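Local coordinates for type II restriction enzyme AgeI (PDB 5DWA), which recognises the double-stranded DNA sequence 5'-ACCGGT-3' and cleaves it after the A, acting as a type II restriction endonuclease of the PD-(D/E)XK class, at residues M1-R9 against H14-Q26. Residues are numbered along the deposited sequence; the frame is centred on the assembly and turned at random.
Sequences MRLDLDFGR and HVMLDNVSEEQYQ
Met1, the first residue of the chain, reaches into the bend formed by Leu17 to Tyr25. Its amino nitrogen N donates to Val20 O at 3.2 Å and to Leu17 O, both within the type II turn Leu17-Val20. CB and CG lie against Val20 O, and CG also faces Leu17 CB. With CG between the backbone N and the carbonyl carbon (chi1 67°), the chain runs on toward the helix start. Met1 SD sits 3.8 Å from Tyr25 CB and meets the ring obliquely, a Met-aromatic contact. The chain then bends, and Met1 CE ends 3.5 Å from Glu22 CD. Shortened to an alanine here, the chain would probably leave the Tyr25 side chain without its sulfur neighbour and the Glu22 carboxylate without its methyl neighbour. Strands 2-8 and 11-16 form an antiparallel hairpin. Leu3 and Val15 are its hydrogen-bonded pair here, with Leu3 N to Val15 O at 2.8 Å. On their face, Leu3 CD2 meets Tyr25 CE1 at 3.6 Å, and helix 63-78 packs on Leu3, Leu17 and Tyr25. The other face carries Arg2, Asp4, His14 and Met16, and there Met16 SD packs on Arg2 CB. His14 ND1 donates to Asp4 OD1 at 2.8 Å, in the ring plane, with the carboxylate perpendicular to the ring. Arg2 NE forms a salt bridge to Asp4 OD1 at 3.0 Å. Two donors thus grip this oxygen, which probably favours a charged carboxylate, while apolar packing ties the hairpin to the helices.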
loop_
_atom_site.group_PDB
_atom_site.type_symbol
_atom_site.label_atom_id
_atom_site.label_comp_id
_atom_site.label_asym_id
_atom_site.label_seq_id
_atom_site.Cartn_x
_atom_site.Cartn_y
_atom_site.Cartn_z
ATOM N N MET A 1 -30.424 10.120 -8.067
ATOM C CA MET A 1 -31.016 10.302 -6.746
ATOM C C MET A 1 -30.036 10.980 -5.799
ATOM O O MET A 1 -28.829 10.970 -6.034
ATOM C CB MET A 1 -31.449 8.959 -6.160
ATOM C CG MET A 1 -30.282 8.033 -5.844
ATOM S SD MET A 1 -30.778 6.431 -5.199
ATOM C CE MET A 1 -31.187 6.850 -3.509
ATOM N N ARG A 2 -30.555 11.569 -4.729
ATOM C CA ARG A 2 -29.694 12.071 -3.671
ATOM C C ARG A 2 -29.421 10.943 -2.689
ATOM O O ARG A 2 -30.345 10.384 -2.100
ATOM C CB ARG A 2 -30.318 13.264 -2.946
ATOM C CG ARG A 2 -29.367 13.913 -1.950
ATOM C CD ARG A 2 -30.072 14.881 -1.023
ATOM N NE ARG A 2 -30.763 14.177 0.051
ATOM C CZ ARG A 2 -31.571 14.760 0.928
ATOM N NH1 ARG A 2 -31.801 16.065 0.857
ATOM N NH2 ARG A 2 -32.151 14.036 1.873
ATOM N N LEU A 3 -28.149 10.601 -2.527
ATOM C CA LEU A 3 -27.752 9.585 -1.564
ATOM C C LEU A 3 -27.546 10.180 -0.185
ATOM O O LEU A 3 -26.898 11.212 -0.042
ATOM C CB LEU A 3 -26.468 8.890 -2.018
ATOM C CG LEU A 3 -26.612 7.498 -2.624
ATOM C CD1 LEU A 3 -25.239 6.957 -2.990
ATOM C CD2 LEU A 3 -27.318 6.564 -1.660
ATOM N N ASP A 4 -28.095 9.524 0.829
ATOM C CA ASP A 4 -27.872 9.933 2.207
ATOM C C ASP A 4 -26.889 8.971 2.851
ATOM O O ASP A 4 -27.163 7.779 2.982
ATOM C CB ASP A 4 -29.187 9.967 2.985
ATOM C CG ASP A 4 -30.220 10.857 2.334
ATOM O OD1 ASP A 4 -29.830 11.877 1.728
ATOM O OD2 ASP A 4 -31.425 10.531 2.418
ATOM N N LEU A 5 -25.733 9.488 3.246
ATOM C CA LEU A 5 -24.671 8.637 3.764
ATOM C C LEU A 5 -24.496 8.812 5.258
ATOM O O LEU A 5 -24.268 9.920 5.738
ATOM C CB LEU A 5 -23.353 8.932 3.048
ATOM C CG LEU A 5 -23.403 8.872 1.519
ATOM C CD1 LEU A 5 -22.020 9.111 0.937
ATOM C CD2 LEU A 5 -23.999 7.556 1.037
ATOM N N ASP A 6 -24.601 7.707 5.986
ATOM C CA ASP A 6 -24.410 7.722 7.427
ATOM C C ASP A 6 -22.926 7.648 7.751
ATOM O O ASP A 6 -22.293 6.608 7.567
ATOM C CB ASP A 6 -25.157 6.559 8.080
ATOM C CG ASP A 6 -25.478 6.813 9.543
ATOM O OD1 ASP A 6 -24.697 7.510 10.227
ATOM O OD2 ASP A 6 -26.524 6.313 10.008
ATOM N N PHE A 7 -22.371 8.757 8.230
ATOM C CA PHE A 7 -20.977 8.785 8.651
ATOM C C PHE A 7 -20.871 8.464 10.140
ATOM O O PHE A 7 -19.799 8.576 10.731
ATOM C CB PHE A 7 -20.335 10.149 8.349
ATOM C CG PHE A 7 -19.857 10.301 6.926
ATOM C CD1 PHE A 7 -18.909 11.260 6.597
ATOM C CD2 PHE A 7 -20.354 9.487 5.920
ATOM C CE1 PHE A 7 -18.466 11.399 5.296
ATOM C CE2 PHE A 7 -19.912 9.623 4.614
ATOM C CZ PHE A 7 -18.967 10.581 4.305
ATOM N N GLY A 8 -21.988 8.060 10.738
ATOM C CA GLY A 8 -22.026 7.709 12.144
ATOM C C GLY A 8 -22.151 8.910 13.060
ATOM O O GLY A 8 -21.925 10.043 12.644
ATOM N N ARG A 9 -22.527 8.649 14.310
ATOM C CA ARG A 9 -22.569 9.669 15.357
ATOM C C ARG A 9 -23.433 10.871 14.987
ATOM O O ARG A 9 -23.079 12.011 15.289
ATOM C CB ARG A 9 -21.150 10.139 15.695
ATOM N N HIS A 14 -24.380 13.967 1.995
ATOM C CA HIS A 14 -25.165 13.728 0.802
ATOM C C HIS A 14 -24.250 13.766 -0.396
ATOM O O HIS A 14 -23.240 14.470 -0.398
ATOM C CB HIS A 14 -26.278 14.766 0.665
ATOM C CG HIS A 14 -27.114 14.903 1.897
ATOM N ND1 HIS A 14 -28.191 14.084 2.158
ATOM C CD2 HIS A 14 -27.015 15.745 2.952
ATOM C CE1 HIS A 14 -28.727 14.423 3.317
ATOM N NE2 HIS A 14 -28.031 15.427 3.820
ATOM N N VAL A 15 -24.597 12.981 -1.401
ATOM C CA VAL A 15 -23.902 13.030 -2.673
ATOM C C VAL A 15 -24.917 12.619 -3.731
ATOM O O VAL A 15 -25.803 11.803 -3.467
ATOM C CB VAL A 15 -22.644 12.112 -2.693
ATOM C CG1 VAL A 15 -23.039 10.646 -2.612
ATOM C CG2 VAL A 15 -21.799 12.377 -3.941
ATOM N N MET A 16 -24.816 13.191 -4.924
ATOM C CA MET A 16 -25.745 12.832 -5.988
ATOM C C MET A 16 -25.270 11.595 -6.741
ATOM O O MET A 16 -24.112 11.507 -7.147
ATOM C CB MET A 16 -25.937 14.001 -6.954
ATOM C CG MET A 16 -26.556 15.231 -6.305
ATOM S SD MET A 16 -28.176 14.895 -5.583
ATOM C CE MET A 16 -29.081 14.378 -7.039
ATOM N N LEU A 17 -26.182 10.644 -6.909
ATOM C CA LEU A 17 -25.913 9.397 -7.601
ATOM C C LEU A 17 -26.739 9.378 -8.883
ATOM O O LEU A 17 -27.901 8.953 -8.887
ATOM C CB LEU A 17 -26.241 8.200 -6.708
ATOM C CG LEU A 17 -25.952 6.813 -7.276
ATOM C CD1 LEU A 17 -24.448 6.629 -7.469
ATOM C CD2 LEU A 17 -26.532 5.729 -6.373
ATOM N N ASP A 18 -26.128 9.866 -9.959
ATOM C CA ASP A 18 -26.798 10.041 -11.245
ATOM C C ASP A 18 -27.241 8.728 -11.871
ATOM O O ASP A 18 -26.538 7.721 -11.787
ATOM C CB ASP A 18 -25.876 10.776 -12.219
ATOM C CG ASP A 18 -25.381 12.095 -11.668
ATOM O OD1 ASP A 18 -26.210 12.862 -11.137
ATOM O OD2 ASP A 18 -24.165 12.362 -11.764
ATOM N N ASN A 19 -28.412 8.761 -12.507
ATOM C CA ASN A 19 -28.984 7.614 -13.216
ATOM C C ASN A 19 -29.170 6.379 -12.343
ATOM O O ASN A 19 -29.033 5.244 -12.804
ATOM C CB ASN A 19 -28.134 7.281 -14.441
ATOM C CG ASN A 19 -28.221 8.359 -15.502
ATOM O OD1 ASN A 19 -29.280 8.569 -16.099
ATOM N ND2 ASN A 19 -27.124 9.068 -15.720
ATOM N N VAL A 20 -29.484 6.619 -11.075
ATOM C CA VAL A 20 -29.934 5.575 -10.169
ATOM C C VAL A 20 -31.173 6.090 -9.462
ATOM O O VAL A 20 -31.129 7.135 -8.820
ATOM C CB VAL A 20 -28.869 5.197 -9.122
ATOM C CG1 VAL A 20 -29.402 4.117 -8.184
ATOM C CG2 VAL A 20 -27.591 4.736 -9.804
ATOM N N SER A 21 -32.278 5.372 -9.596
ATOM C CA SER A 21 -33.503 5.758 -8.909
ATOM C C SER A 21 -33.538 5.121 -7.528
ATOM O O SER A 21 -32.807 4.162 -7.258
ATOM C CB SER A 21 -34.731 5.343 -9.718
ATOM O OG SER A 21 -34.866 3.936 -9.753
ATOM N N GLU A 22 -34.394 5.643 -6.657
ATOM C CA GLU A 22 -34.616 5.025 -5.355
ATOM C C GLU A 22 -34.978 3.552 -5.512
ATOM O O GLU A 22 -34.528 2.708 -4.743
ATOM C CB GLU A 22 -35.720 5.759 -4.585
ATOM C CG GLU A 22 -35.307 7.105 -4.012
ATOM C CD GLU A 22 -34.584 6.979 -2.680
ATOM O OE1 GLU A 22 -34.367 5.837 -2.220
ATOM O OE2 GLU A 22 -34.239 8.022 -2.086
ATOM N N GLU A 23 -35.779 3.242 -6.526
ATOM C CA GLU A 23 -36.245 1.875 -6.733
ATOM C C GLU A 23 -35.124 0.961 -7.225
ATOM O O GLU A 23 -35.040 -0.195 -6.813
ATOM C CB GLU A 23 -37.414 1.852 -7.721
ATOM C CG GLU A 23 -38.491 2.893 -7.441
ATOM C CD GLU A 23 -38.353 4.123 -8.315
ATOM O OE1 GLU A 23 -38.748 4.058 -9.497
ATOM O OE2 GLU A 23 -37.844 5.151 -7.820
ATOM N N GLN A 24 -34.273 1.480 -8.104
ATOM C CA GLN A 24 -33.123 0.717 -8.582
ATOM C C GLN A 24 -32.143 0.463 -7.444
ATOM O O GLN A 24 -31.595 -0.632 -7.316
ATOM C CB GLN A 24 -32.427 1.451 -9.724
ATOM C CG GLN A 24 -33.177 1.388 -11.044
ATOM C CD GLN A 24 -32.640 2.370 -12.068
ATOM O OE1 GLN A 24 -32.092 3.417 -11.719
ATOM N NE2 GLN A 24 -32.798 2.037 -13.343
ATOM N N TYR A 25 -31.935 1.485 -6.619
ATOM C CA TYR A 25 -31.078 1.363 -5.443
ATOM C C TYR A 25 -31.588 0.250 -4.526
ATOM O O TYR A 25 -30.816 -0.599 -4.076
ATOM C CB TYR A 25 -30.996 2.699 -4.686
ATOM C CG TYR A 25 -30.051 2.667 -3.502
ATOM C CD1 TYR A 25 -28.748 3.131 -3.610
ATOM C CD2 TYR A 25 -30.458 2.150 -2.279
ATOM C CE1 TYR A 25 -27.887 3.095 -2.529
ATOM C CE2 TYR A 25 -29.600 2.103 -1.197
ATOM C CZ TYR A 25 -28.316 2.573 -1.327
ATOM O OH TYR A 25 -27.466 2.531 -0.241
ATOM N N GLN A 26 -32.888 0.242 -4.252
ATOM C CA GLN A 26 -33.452 -0.804 -3.397
ATOM C C GLN A 26 -33.284 -2.192 -4.006
ATOM O O GLN A 26 -33.047 -3.158 -3.290
ATOM C CB GLN A 26 -34.934 -0.529 -3.112
ATOM C CG GLN A 26 -35.503 -1.379 -1.981
ATOM C CD GLN A 26 -34.858 -1.065 -0.641
ATOM O OE1 GLN A 26 -34.870 0.078 -0.190
ATOM N NE2 GLN A 26 -34.285 -2.079 -0.004
#